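Long-range contacts in 6-phosphogluconate dehydrogenase NAD-binding (Dyadobacter fermentans, PDB 4GBJ), which probably acts as an NAD(P)-dependent oxidoreductase of the 6-phosphogluconate and 3-hydroxyisobutyrate dehydrogenase type: residues B[8-13]-B[29-34]; B[20-25]-B[45-50]; B[64-69]-B[151-156]. All blocks are in the same frame, centred on the assembly; numbering follows the deposited sequence.

Contact 1: residues B[8-13]-B[29-34]; sequences IAFLGL and YELVVW
Strands 8-11 and 31-34 run parallel, their axes 4.7 Å apart at an angle of 20°, and pair Ile-8 with Leu-31, Ala-9 with Val-32, Phe-10 with Val-33 and Leu-11 with Trp-34. Five backbone hydrogen bonds join the two segments. Gly-12 N gives an almost straight one to Trp-34 O (3.0 Å, 174°). Trp-34 N to Phe-10 O is longer, at 3.1 Å, and more bent.

On the face that holds Ile-8, the side chains meet by apolar contact. Ile-8 CD1 approaches the Tyr-29 ring at a slant and lies 3.4 Å from Tyr-29 CD1, a tight contact. Leu-31 CD2 reaches both CB and CG2 of Ile-8, at 3.7 Å from CB. In Phe-10, CG lies anti to the backbone N (chi1 -154°). This swings the ring away from strand 31-34 to meet Ile-20 and Leu-24 of helix 17-26. Phe-10 CB still meets Val-33 CG1 at 3.9 Å. On the other face, Leu-11 CD2 packs against Trp-34 CB at 3.6 Å.

The two strands flank helix 17-26 in sequence and form with it a beta-alpha-beta unit. Gly-12 has backbone angles that call for glycine and fits the Rossmann-type GxGxxG pattern, consistent with dinucleotide binding. The chemistry is divided: alternate backbone groups pair across the two strands, those of Ala-9 and Leu-11 turn to strand 64-67, and the side chains meet each other through carbon.

Contact 2: residues B[20-25]-B[45-50]; sequences IAEILL and TKLGAT
Leu-25 of helix 17-26 meets Leu-47 and Ala-49, which follow helix 42-46 in the chain. Its CB is directed toward segment 45-50, and the side chain can be followed outward. Leu-25 CB lies 4.0 Å from Leu-47 O and a little farther from Leu-47 CB. CG stands anti to the carbonyl carbon (chi1 -72°), which carries the two methyl groups out over the turn. CD1 meets Leu-47 CB at 3.7 Å and also touches Ala-49 CB. CD2 goes further along the turn. It comes within 3.6 Å of Ala-49 N and 3.9 Å of Ala-49 CB. The two methyls therefore share the one methyl of Ala-49, and of the two CD1 is the one that packs on Leu-47 CB.

Leu-47 returns the contact one helical turn earlier. Its CD2 lies 4.0 Å from Glu-22 CB and about as far from Glu-22 O. The aliphatic base of Glu-22 does this packing. The Leu-47 and Glu-22 side chains approach each other at a slant.

Gly-48, with positive phi, is the first residue to leave helical angles, in a Schellman motif. A side chain there would run into the carbonyl O of Leu-47, so the turn calls for glycine. This turn brings Ala-49 back to Leu-25 as the chain heads for strand 50-51. The contact is apolar and partly buried, with Leu-47 on the solvent side.

Leu-44 of helix 42-46 touches Ala-21, Glu-22, Leu-25 and Ala-49 and fills in beside them. Leu-31 of strand 31-34 touches Ala-21, Leu-25 and Ala-49. Helix 17-26 thus lies over the face of the sheet that carries Phe-10 and Leu-31, with helix 42-46 beside it.

Contact 3: residues B[64-69]-B[151-156]; sequences IVFSVL and PIVENF. With NA (sodium ion), chain E.
Ile-152 O is gripped by two donors of one residue, Asn-155. Asn-155 N donates a hydrogen bond to Ile-152 O (3.2 Å), and Asn-155 ND2 donates a second to that oxygen (3.0 Å). Both come from the same face of the carbonyl plane. The ND2 bond lies near the amide plane of Asn-155 and so limits rotation of the amide. With the backbone bond it ties Asn-155 to Ile-152. Next to Asn-155, Glu-154 O binds a sodium ion at 2.2 Å, together with Val-157 O and two waters.

The contact with strand 64-67 is made by hydrocarbon. Ile-64 and Ile-152 meet tip to tip, CD1 to CD1, at 3.7 Å. In Phe-66, CG is anti to the carbonyl carbon (chi1 -78°), which places the ring against Ile-152 and Val-153. Val-153 CG1 lies at the edge of this ring, in its plane, 3.7 Å from Phe-66 CE1. Ile-152 CG2 approaches Phe-66 CZ obliquely at 3.9 Å. Phe-66 CE1 also comes to the edge of the Phe-156 ring. One face of the Phe-156 ring carries Val-153 O.

With the ring of Phe-66 cut back to an alanine, a gap would probably open between the strand and segment 151-156, and Val-153 CG1 and Ile-152 CG2 would be left without a partner there.

Strand 64-67 lies between strands 8-11 and 92-95. Phe-66 also touches Ile-8 and Val-94, one on each neighbouring strand. Leu-24 of helix 17-26 meets both Ile-152 and Phe-156, so segment 151-156 packs beside helix 17-26 on the sheet.

In the fold
From the N terminus, strand 8-11 leads into helix 17-26 and on to strand 31-34, where contact 1 closes the first beta-alpha-beta loop. Contact 2 opens on the helix inside that loop and closes beyond it at 45-50, so contacts 1 and 2 cross. Thr-50 then joins strand 31-34 through probable backbone hydrogen bonds. Contact 3 follows in series and spans 81 intervening residues, bringing the end of helix 143-153 back to strand 64-67. That strand is the neighbour of 8-11 in the sheet. Ile-20, Ile-23 and Leu-24 pack on 151-156 and tie contact 2 to contact 3. All three contacts lie in the NAD-binding, Rossmann-type part.

Contact 1: residues B[8-13]-B[29-34]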
ATOM      1  N   ILE B   8       1.224 -23.251  31.518  1.00 47.91           N
ATOM      2  CA  ILE B   8       0.592 -22.219  30.673  1.00 44.52           C
ATOM      3  C   ILE B   8      -0.712 -22.758  30.082  1.00 42.41           C
ATOM      4  O   ILE B   8      -0.694 -23.807  29.421  1.00 41.98           O
ATOM      5  CB  ILE B   8       1.568 -21.716  29.547  1.00 48.01           C
ATOM      6  CG1 ILE B   8       2.690 -20.843  30.151  1.00 49.80           C
ATOM      7  CG2 ILE B   8       0.813 -20.864  28.468  1.00 49.54           C
ATOM      8  CD1 ILE B   8       3.829 -20.640  29.245  1.00 60.35           C
ATOM      9  N   ALA B   9      -1.848 -22.069  30.308  1.00 33.58           N
ATOM     10  CA  ALA B   9      -3.102 -22.513  29.663  1.00 33.72           C
ATOM     11  C   ALA B   9      -3.173 -21.919  28.249  1.00 35.56           C
ATOM     12  O   ALA B   9      -2.761 -20.788  28.037  1.00 34.04           O
ATOM     13  CB  ALA B   9      -4.322 -22.111  30.473  1.00 34.08           C
ATOM     14  N   PHE B  10      -3.659 -22.684  27.295  1.00 33.20           N
ATOM     15  CA  PHE B  10      -3.745 -22.270  25.905  1.00 32.96           C
ATOM     16  C   PHE B  10      -5.106 -22.640  25.374  1.00 38.08           C
ATOM     17  O   PHE B  10      -5.388 -23.811  25.141  1.00 39.85           O
ATOM     18  CB  PHE B  10      -2.630 -22.928  25.075  1.00 35.42           C
ATOM     19  CG  PHE B  10      -2.260 -22.121  23.863  1.00 35.50           C
ATOM     20  CD1 PHE B  10      -1.124 -21.329  23.860  1.00 38.61           C
ATOM     21  CD2 PHE B  10      -3.054 -22.146  22.728  1.00 37.50           C
ATOM     22  CE1 PHE B  10      -0.778 -20.586  22.732  1.00 40.33           C
ATOM     23  CE2 PHE B  10      -2.710 -21.393  21.599  1.00 41.36           C
ATOM     24  CZ  PHE B  10      -1.571 -20.626  21.603  1.00 39.34           C
ATOM     25  N   LEU B  11      -5.940 -21.645  25.161  1.00 34.14           N
ATOM     26  CA  LEU B  11      -7.322 -21.825  24.736  1.00 34.52           C
ATOM     27  C   LEU B  11      -7.541 -21.382  23.281  1.00 39.57           C
ATOM     28  O   LEU B  11      -7.350 -20.220  22.967  1.00 40.05           O
ATOM     29  CB  LEU B  11      -8.216 -21.022  25.676  1.00 33.85           C
ATOM     30  CG  LEU B  11      -8.010 -21.262  27.182  1.00 38.47           C
ATOM     31  CD1 LEU B  11      -8.953 -20.402  27.991  1.00 39.35           C
ATOM     32  CD2 LEU B  11      -8.258 -22.702  27.546  1.00 40.24           C
ATOM     33  N   GLY B  12      -7.957 -22.307  22.418  1.00 36.08           N
ATOM     34  CA  GLY B  12      -8.213 -22.023  21.012  1.00 36.68           C
ATOM     35  C   GLY B  12      -7.036 -22.466  20.172  1.00 43.63           C
ATOM     36  O   GLY B  12      -5.975 -21.845  20.231  1.00 42.94           O
ATOM     37  N   LEU B  13      -7.228 -23.534  19.378  1.00 44.00           N
ATOM     38  CA  LEU B  13      -6.192 -24.195  18.612  1.00 45.53           C
ATOM     39  C   LEU B  13      -6.538 -24.250  17.130  1.00 51.92           C
ATOM     40  O   LEU B  13      -6.384 -25.296  16.487  1.00 53.32           O
ATOM     41  CB  LEU B  13      -5.988 -25.621  19.151  1.00 46.16           C
ATOM     42  CG  LEU B  13      -5.819 -25.767  20.666  1.00 52.13           C
ATOM     43  CD1 LEU B  13      -5.730 -27.233  21.052  1.00 54.00           C
ATOM     44  CD2 LEU B  13      -4.576 -25.057  21.148  1.00 55.70           C
ATOM     45  N   TYR B  29       8.146 -24.928  27.328  1.00 50.00           N
ATOM     46  CA  TYR B  29       7.017 -24.588  28.196  1.00 46.97           C
ATOM     47  C   TYR B  29       6.022 -25.734  28.281  1.00 52.94           C
ATOM     48  O   TYR B  29       5.671 -26.330  27.261  1.00 52.28           O
ATOM     49  CB  TYR B  29       6.276 -23.360  27.686  1.00 43.28           C
ATOM     50  CG  TYR B  29       7.065 -22.079  27.752  1.00 41.10           C
ATOM     51  CD1 TYR B  29       7.101 -21.321  28.915  1.00 42.37           C
ATOM     52  CD2 TYR B  29       7.706 -21.572  26.628  1.00 39.37           C
ATOM     53  CE1 TYR B  29       7.878 -20.169  29.006  1.00 41.31           C
ATOM     54  CE2 TYR B  29       8.467 -20.407  26.695  1.00 39.81           C
ATOM     55  CZ  TYR B  29       8.524 -19.686  27.879  1.00 47.10           C
ATOM     56  OH  TYR B  29       9.166 -18.466  27.951  1.00 47.41           O
ATOM     57  N   GLU B  30       5.490 -25.968  29.479  1.00 51.15           N
ATOM     58  CA  GLU B  30       4.451 -26.974  29.706  1.00 51.13           C
ATOM     59  C   GLU B  30       3.092 -26.330  29.372  1.00 52.70           C
ATOM     60  O   GLU B  30       2.822 -25.230  29.873  1.00 52.09           O
ATOM     61  CB  GLU B  30       4.537 -27.465  31.166  1.00 54.33           C
ATOM     62  CG  GLU B  30       3.352 -28.268  31.697  1.00 72.25           C
ATOM     63  CD  GLU B  30       3.514 -28.725  33.140  1.00 98.89           C
ATOM     64  OE1 GLU B  30       4.065 -27.954  33.963  1.00 81.05           O
ATOM     65  OE2 GLU B  30       3.073 -29.855  33.453  1.00 97.91           O
ATOM     66  N   LEU B  31       2.271 -26.964  28.484  1.00 47.19           N
ATOM     67  CA  LEU B  31       0.962 -26.423  28.106  1.00 46.12           C
ATOM     68  C   LEU B  31      -0.194 -27.325  28.463  1.00 51.06           C
ATOM     69  O   LEU B  31      -0.152 -28.511  28.146  1.00 52.19           O
ATOM     70  CB  LEU B  31       0.815 -26.158  26.580  1.00 45.97           C
ATOM     71  CG  LEU B  31       1.729 -25.177  25.855  1.00 50.06           C
ATOM     72  CD1 LEU B  31       1.183 -24.882  24.503  1.00 50.27           C
ATOM     73  CD2 LEU B  31       1.872 -23.913  26.580  1.00 55.22           C
ATOM     74  N   VAL B  32      -1.304 -26.712  28.950  1.00 46.62           N
ATOM     75  CA  VAL B  32      -2.581 -27.382  29.184  1.00 45.78           C
ATOM     76  C   VAL B  32      -3.523 -26.678  28.206  1.00 49.08           C
ATOM     77  O   VAL B  32      -3.747 -25.459  28.289  1.00 46.72           O
ATOM     78  CB  VAL B  32      -3.061 -27.454  30.652  1.00 49.87           C
ATOM     79  CG1 VAL B  32      -3.123 -26.088  31.325  1.00 49.85           C
ATOM     80  CG2 VAL B  32      -4.386 -28.205  30.758  1.00 49.78           C
ATOM     81  N   VAL B  33      -3.950 -27.432  27.190  1.00 45.16           N
ATOM     82  CA  VAL B  33      -4.668 -26.890  26.050  1.00 43.27           C
ATOM     83  C   VAL B  33      -6.121 -27.286  26.035  1.00 47.50           C
ATOM     84  O   VAL B  33      -6.554 -28.211  26.715  1.00 47.44           O
ATOM     85  CB  VAL B  33      -3.982 -27.241  24.723  1.00 46.28           C
ATOM     86  CG1 VAL B  33      -2.503 -26.855  24.754  1.00 45.14           C
ATOM     87  CG2 VAL B  33      -4.156 -28.720  24.341  1.00 47.63           C
ATOM     88  N   TRP B  34      -6.880 -26.516  25.280  1.00 45.48           N
ATOM     89  CA  TRP B  34      -8.321 -26.686  25.123  1.00 45.79           C
ATOM     90  C   TRP B  34      -8.763 -26.100  23.812  1.00 49.97           C
ATOM     91  O   TRP B  34      -8.205 -25.107  23.326  1.00 45.74           O
ATOM     92  CB  TRP B  34      -9.079 -26.019  26.270  1.00 44.78           C
ATOM     93  CG  TRP B  34     -10.577 -26.059  26.154  1.00 47.28           C
ATOM     94  CD1 TRP B  34     -11.418 -26.977  26.713  1.00 51.51           C
ATOM     95  CD2 TRP B  34     -11.416 -25.091  25.502  1.00 47.28           C
ATOM     96  NE1 TRP B  34     -12.728 -26.658  26.431  1.00 51.66           N
ATOM     97  CE2 TRP B  34     -12.757 -25.496  25.704  1.00 52.23           C
ATOM     98  CE3 TRP B  34     -11.165 -23.925  24.761  1.00 47.44           C
ATOM     99  CZ2 TRP B  34     -13.835 -24.800  25.163  1.00 52.12           C
ATOM    100  CZ3 TRP B  34     -12.239 -23.216  24.253  1.00 49.79           C
ATOM    101  CH2 TRP B  34     -13.555 -23.667  24.434  1.00 52.23           C
TER

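Contact 2: residues B[20-25]-B[45-50]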
ATOM      1  N   ILE B  20       1.250 -21.778  17.074  1.00 41.92           N
ATOM      2  CA  ILE B  20       1.781 -21.017  18.201  1.00 39.63           C
ATOM      3  C   ILE B  20       2.077 -21.966  19.351  1.00 42.44           C
ATOM      4  O   ILE B  20       3.162 -21.894  19.911  1.00 41.33           O
ATOM      5  CB  ILE B  20       0.843 -19.875  18.645  1.00 40.50           C
ATOM      6  CG1 ILE B  20       0.815 -18.774  17.589  1.00 39.59           C
ATOM      7  CG2 ILE B  20       1.324 -19.282  19.986  1.00 41.36           C
ATOM      8  CD1 ILE B  20      -0.297 -17.844  17.684  1.00 39.51           C
ATOM      9  N   ALA B  21       1.140 -22.864  19.682  1.00 40.98           N
ATOM     10  CA  ALA B  21       1.325 -23.809  20.798  1.00 42.98           C
ATOM     11  C   ALA B  21       2.486 -24.786  20.539  1.00 47.30           C
ATOM     12  O   ALA B  21       3.222 -25.138  21.459  1.00 47.71           O
ATOM     13  CB  ALA B  21       0.040 -24.591  21.039  1.00 44.48           C
ATOM     14  N   GLU B  22       2.664 -25.209  19.291  1.00 44.48           N
ATOM     15  CA  GLU B  22       3.775 -26.113  18.945  1.00 45.89           C
ATOM     16  C   GLU B  22       5.148 -25.465  19.252  1.00 49.61           C
ATOM     17  O   GLU B  22       6.045 -26.126  19.752  1.00 49.64           O
ATOM     18  CB  GLU B  22       3.700 -26.514  17.468  1.00 48.14           C
ATOM     19  CG  GLU B  22       2.512 -27.413  17.164  1.00 59.40           C
ATOM     20  CD  GLU B  22       2.366 -27.871  15.727  1.00 82.05           C
ATOM     21  OE1 GLU B  22       2.833 -27.150  14.818  1.00 65.54           O
ATOM     22  OE2 GLU B  22       1.739 -28.934  15.509  1.00 79.53           O
ATOM     23  N   ILE B  23       5.302 -24.182  18.962  1.00 46.39           N
ATOM     24  CA  ILE B  23       6.559 -23.490  19.249  1.00 46.48           C
ATOM     25  C   ILE B  23       6.795 -23.356  20.765  1.00 48.63           C
ATOM     26  O   ILE B  23       7.943 -23.458  21.207  1.00 48.89           O
ATOM     27  CB  ILE B  23       6.585 -22.115  18.548  1.00 48.32           C
ATOM     28  CG1 ILE B  23       6.846 -22.311  17.063  1.00 49.33           C
ATOM     29  CG2 ILE B  23       7.611 -21.158  19.145  1.00 49.55           C
ATOM     30  CD1 ILE B  23       6.222 -21.258  16.213  1.00 56.68           C
ATOM     31  N   LEU B  24       5.738 -23.108  21.554  1.00 42.58           N
ATOM     32  CA  LEU B  24       5.917 -22.946  22.994  1.00 42.02           C
ATOM     33  C   LEU B  24       6.254 -24.289  23.622  1.00 47.14           C
ATOM     34  O   LEU B  24       7.074 -24.327  24.529  1.00 51.27           O
ATOM     35  CB  LEU B  24       4.669 -22.293  23.636  1.00 40.11           C
ATOM     36  CG  LEU B  24       4.340 -20.888  23.132  1.00 42.85           C
ATOM     37  CD1 LEU B  24       3.082 -20.322  23.841  1.00 41.78           C
ATOM     38  CD2 LEU B  24       5.538 -19.930  23.273  1.00 44.14           C
ATOM     39  N   LEU B  25       5.718 -25.389  23.085  1.00 41.29           N
ATOM     40  CA  LEU B  25       6.096 -26.724  23.529  1.00 43.09           C
ATOM     41  C   LEU B  25       7.573 -27.017  23.164  1.00 51.54           C
ATOM     42  O   LEU B  25       8.350 -27.366  24.056  1.00 52.99           O
ATOM     43  CB  LEU B  25       5.174 -27.774  22.918  1.00 42.46           C
ATOM     44  CG  LEU B  25       3.786 -27.793  23.482  1.00 47.53           C
ATOM     45  CD1 LEU B  25       2.841 -28.574  22.567  1.00 48.84           C
ATOM     46  CD2 LEU B  25       3.773 -28.354  24.937  1.00 50.20           C
ATOM     47  N   THR B  45      -0.554 -33.065  22.081  1.00 63.14           N
ATOM     48  CA  THR B  45      -0.334 -34.065  23.144  1.00 63.24           C
ATOM     49  C   THR B  45       0.919 -34.907  22.841  1.00 67.96           C
ATOM     50  O   THR B  45       1.606 -35.332  23.774  1.00 67.38           O
ATOM     51  CB  THR B  45      -1.563 -34.965  23.356  1.00 67.21           C
ATOM     52  OG1 THR B  45      -2.014 -35.533  22.122  1.00 66.76           O
ATOM     53  CG2 THR B  45      -2.709 -34.219  23.993  1.00 65.38           C
ATOM     54  N   LYS B  46       1.254 -35.075  21.549  1.00 66.13           N
ATOM     55  CA  LYS B  46       2.445 -35.822  21.146  1.00 68.14           C
ATOM     56  C   LYS B  46       3.705 -34.999  21.453  1.00 71.96           C
ATOM     57  O   LYS B  46       4.763 -35.575  21.721  1.00 72.67           O
ATOM     58  CB  LYS B  46       2.405 -36.199  19.640  1.00 72.09           C
ATOM     59  CG  LYS B  46       1.049 -36.662  19.058  1.00 79.44           C
ATOM     60  CD  LYS B  46       0.291 -37.732  19.884  1.00 81.78           C
ATOM     61  CE  LYS B  46       0.632 -39.146  19.463  1.00 74.97           C
ATOM     62  NZ  LYS B  46      -0.253 -39.641  18.365  1.00 68.46           N
ATOM     63  N   LEU B  47       3.580 -33.650  21.437  1.00 66.25           N
ATOM     64  CA  LEU B  47       4.690 -32.729  21.705  1.00 65.83           C
ATOM     65  C   LEU B  47       4.899 -32.433  23.208  1.00 65.87           C
ATOM     66  O   LEU B  47       5.827 -31.691  23.525  1.00 65.00           O
ATOM     67  CB  LEU B  47       4.500 -31.406  20.927  1.00 65.44           C
ATOM     68  CG  LEU B  47       5.257 -31.322  19.609  1.00 71.50           C
ATOM     69  CD1 LEU B  47       4.756 -32.346  18.622  1.00 72.08           C
ATOM     70  CD2 LEU B  47       5.140 -29.922  19.026  1.00 73.43           C
ATOM     71  N   GLY B  48       4.103 -33.042  24.099  1.00 60.97           N
ATOM     72  CA  GLY B  48       4.229 -32.880  25.543  1.00 61.54           C
ATOM     73  C   GLY B  48       3.050 -32.229  26.250  1.00 66.89           C
ATOM     74  O   GLY B  48       2.939 -32.354  27.474  1.00 68.28           O
ATOM     75  N   ALA B  49       2.149 -31.547  25.514  1.00 62.43           N
ATOM     76  CA  ALA B  49       0.998 -30.857  26.132  1.00 61.24           C
ATOM     77  C   ALA B  49      -0.023 -31.804  26.748  1.00 63.78           C
ATOM     78  O   ALA B  49      -0.120 -32.953  26.350  1.00 62.75           O
ATOM     79  CB  ALA B  49       0.277 -29.991  25.095  1.00 60.82           C
ATOM     80  N   THR B  50      -0.838 -31.275  27.668  1.00 60.37           N
ATOM     81  CA  THR B  50      -1.954 -31.990  28.305  1.00 60.52           C
ATOM     82  C   THR B  50      -3.264 -31.327  27.791  1.00 61.67           C
ATOM     83  O   THR B  50      -3.264 -30.144  27.464  1.00 59.98           O
ATOM     84  CB  THR B  50      -1.794 -31.974  29.831  1.00 69.71           C
ATOM     85  OG1 THR B  50      -1.361 -30.674  30.248  1.00 69.34           O
ATOM     86  CG2 THR B  50      -0.783 -33.005  30.310  1.00 74.24           C
TER

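Contact 3: residues B[64-69]-B[151-156]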
ATOM      1  N   ILE B  64      -0.687 -18.142  33.679  1.00 34.67           N
ATOM      2  CA  ILE B  64      -0.775 -17.497  32.375  1.00 32.01           C
ATOM      3  C   ILE B  64      -1.761 -18.252  31.507  1.00 35.09           C
ATOM      4  O   ILE B  64      -1.714 -19.475  31.452  1.00 36.48           O
ATOM      5  CB  ILE B  64       0.615 -17.452  31.685  1.00 36.02           C
ATOM      6  CG1 ILE B  64       1.589 -16.546  32.457  1.00 36.98           C
ATOM      7  CG2 ILE B  64       0.499 -16.978  30.223  1.00 36.14           C
ATOM      8  CD1 ILE B  64       3.044 -16.959  32.297  1.00 45.47           C
ATOM      9  N   VAL B  65      -2.634 -17.539  30.797  1.00 29.78           N
ATOM     10  CA  VAL B  65      -3.537 -18.190  29.856  1.00 28.23           C
ATOM     11  C   VAL B  65      -3.449 -17.427  28.528  1.00 29.63           C
ATOM     12  O   VAL B  65      -3.511 -16.222  28.522  1.00 28.53           O
ATOM     13  CB  VAL B  65      -4.999 -18.334  30.354  1.00 32.27           C
ATOM     14  CG1 VAL B  65      -5.585 -16.985  30.813  1.00 32.74           C
ATOM     15  CG2 VAL B  65      -5.867 -18.943  29.246  1.00 31.73           C
ATOM     16  N   PHE B  66      -3.234 -18.125  27.442  1.00 26.61           N
ATOM     17  CA  PHE B  66      -3.271 -17.541  26.102  1.00 27.58           C
ATOM     18  C   PHE B  66      -4.597 -17.905  25.489  1.00 30.99           C
ATOM     19  O   PHE B  66      -5.037 -19.023  25.707  1.00 29.85           O
ATOM     20  CB  PHE B  66      -2.150 -18.086  25.211  1.00 29.27           C
ATOM     21  CG  PHE B  66      -0.778 -17.502  25.445  1.00 31.09           C
ATOM     22  CD1 PHE B  66      -0.220 -16.625  24.535  1.00 33.57           C
ATOM     23  CD2 PHE B  66      -0.045 -17.828  26.578  1.00 35.00           C
ATOM     24  CE1 PHE B  66       1.024 -16.054  24.766  1.00 35.13           C
ATOM     25  CE2 PHE B  66       1.211 -17.268  26.794  1.00 37.76           C
ATOM     26  CZ  PHE B  66       1.729 -16.369  25.897  1.00 33.98           C
ATOM     27  N   SER B  67      -5.209 -17.013  24.691  1.00 27.22           N
ATOM     28  CA  SER B  67      -6.390 -17.371  23.924  1.00 25.55           C
ATOM     29  C   SER B  67      -6.275 -16.851  22.513  1.00 31.95           C
ATOM     30  O   SER B  67      -5.731 -15.762  22.261  1.00 28.13           O
ATOM     31  CB  SER B  67      -7.672 -16.855  24.572  1.00 23.41           C
ATOM     32  OG  SER B  67      -7.783 -15.441  24.515  1.00 26.67           O
ATOM     33  N   VAL B  68      -6.779 -17.633  21.577  1.00 33.69           N
ATOM     34  CA  VAL B  68      -6.820 -17.185  20.189  1.00 33.78           C
ATOM     35  C   VAL B  68      -8.077 -17.793  19.631  1.00 37.41           C
ATOM     36  O   VAL B  68      -8.207 -19.023  19.562  1.00 33.91           O
ATOM     37  CB  VAL B  68      -5.538 -17.455  19.379  1.00 40.65           C
ATOM     38  CG1 VAL B  68      -5.202 -18.913  19.292  1.00 43.30           C
ATOM     39  CG2 VAL B  68      -5.649 -16.850  17.982  1.00 42.24           C
ATOM     40  N   LEU B  69      -9.084 -16.921  19.435  1.00 35.89           N
ATOM     41  CA  LEU B  69     -10.415 -17.314  19.021  1.00 37.75           C
ATOM     42  C   LEU B  69     -10.876 -16.460  17.858  1.00 41.72           C
ATOM     43  O   LEU B  69     -10.192 -15.513  17.483  1.00 40.00           O
ATOM     44  CB  LEU B  69     -11.351 -17.218  20.221  1.00 37.15           C
ATOM     45  CG  LEU B  69     -10.925 -18.079  21.437  1.00 41.69           C
ATOM     46  CD1 LEU B  69     -11.681 -17.695  22.673  1.00 40.38           C
ATOM     47  CD2 LEU B  69     -11.166 -19.559  21.193  1.00 47.61           C
ATOM     48  N   PRO B 151       8.865 -12.552  27.204  1.00 41.35           N
ATOM     49  CA  PRO B 151       9.836 -13.618  26.861  1.00 42.76           C
ATOM     50  C   PRO B 151       9.169 -14.857  26.264  1.00 43.42           C
ATOM     51  O   PRO B 151       9.805 -15.564  25.503  1.00 40.86           O
ATOM     52  CB  PRO B 151      10.518 -13.937  28.191  1.00 46.12           C
ATOM     53  CG  PRO B 151      10.062 -12.921  29.160  1.00 49.75           C
ATOM     54  CD  PRO B 151       8.815 -12.325  28.664  1.00 43.79           C
ATOM     55  N   ILE B 152       7.878 -15.106  26.579  1.00 40.32           N
ATOM     56  CA  ILE B 152       7.177 -16.247  26.007  1.00 39.38           C
ATOM     57  C   ILE B 152       6.853 -15.967  24.516  1.00 40.97           C
ATOM     58  O   ILE B 152       7.127 -16.805  23.676  1.00 38.30           O
ATOM     59  CB  ILE B 152       5.902 -16.613  26.794  1.00 40.32           C
ATOM     60  CG1 ILE B 152       6.209 -16.851  28.316  1.00 43.04           C
ATOM     61  CG2 ILE B 152       5.269 -17.895  26.190  1.00 40.31           C
ATOM     62  CD1 ILE B 152       5.000 -16.817  29.193  1.00 46.10           C
ATOM     63  N   VAL B 153       6.254 -14.824  24.208  1.00 37.97           N
ATOM     64  CA  VAL B 153       5.811 -14.530  22.832  1.00 36.62           C
ATOM     65  C   VAL B 153       6.982 -14.304  21.866  1.00 39.35           C
ATOM     66  O   VAL B 153       6.798 -14.548  20.688  1.00 36.83           O
ATOM     67  CB  VAL B 153       4.781 -13.396  22.750  1.00 37.35           C
ATOM     68  CG1 VAL B 153       3.660 -13.647  23.748  1.00 35.10           C
ATOM     69  CG2 VAL B 153       5.392 -12.014  22.955  1.00 37.66           C
ATOM     70  N   GLU B 154       8.186 -13.940  22.365  1.00 38.82           N
ATOM     71  CA  GLU B 154       9.393 -13.790  21.532  1.00 41.58           C
ATOM     72  C   GLU B 154       9.726 -15.082  20.806  1.00 49.66           C
ATOM     73  O   GLU B 154      10.419 -15.045  19.808  1.00 51.17           O
ATOM     74  CB  GLU B 154      10.609 -13.354  22.381  1.00 45.34           C
ATOM     75  CG  GLU B 154      10.627 -11.865  22.630  1.00 57.21           C
ATOM     76  CD  GLU B 154      11.670 -11.306  23.578  1.00 75.91           C
ATOM     77  OE1 GLU B 154      12.191 -12.052  24.440  1.00 68.87           O
ATOM     78  OE2 GLU B 154      11.959 -10.096  23.450  1.00 73.63           O
ATOM     79  N   ASN B 155       9.273 -16.221  21.319  1.00 48.35           N
ATOM     80  CA  ASN B 155       9.544 -17.512  20.704  1.00 49.55           C
ATOM     81  C   ASN B 155       8.829 -17.711  19.385  1.00 50.78           C
ATOM     82  O   ASN B 155       9.363 -18.410  18.554  1.00 51.06           O
ATOM     83  CB  ASN B 155       9.173 -18.639  21.656  1.00 53.34           C
ATOM     84  CG  ASN B 155      10.115 -18.689  22.836  1.00 69.18           C
ATOM     85  OD1 ASN B 155      11.276 -19.041  22.687  1.00 57.45           O
ATOM     86  ND2 ASN B 155       9.672 -18.266  24.005  1.00 60.02           N
ATOM     87  N   PHE B 156       7.665 -17.089  19.154  1.00 46.49           N
ATOM     88  CA  PHE B 156       6.937 -17.313  17.894  1.00 45.17           C
ATOM     89  C   PHE B 156       6.755 -16.070  17.026  1.00 45.81           C
ATOM     90  O   PHE B 156       6.049 -16.161  16.037  1.00 44.90           O
ATOM     91  CB  PHE B 156       5.575 -17.975  18.153  1.00 45.21           C
ATOM     92  CG  PHE B 156       4.629 -17.273  19.068  1.00 41.69           C
ATOM     93  CD1 PHE B 156       3.674 -16.393  18.568  1.00 42.61           C
ATOM     94  CD2 PHE B 156       4.612 -17.562  20.419  1.00 43.08           C
ATOM     95  CE1 PHE B 156       2.758 -15.774  19.422  1.00 40.40           C
ATOM     96  CE2 PHE B 156       3.691 -16.954  21.267  1.00 42.49           C
ATOM     97  CZ  PHE B 156       2.779 -16.056  20.761  1.00 39.83           C
TER
HETATM   98 NA    NA E 301      11.677 -14.190  18.173  1.00 62.06          NA
HETATM   99  O   HOH W   1      11.479 -11.915  19.105  1.00 50.42           O
HETATM  100  O   HOH W   2      13.667 -14.256  19.997  1.00 48.18           O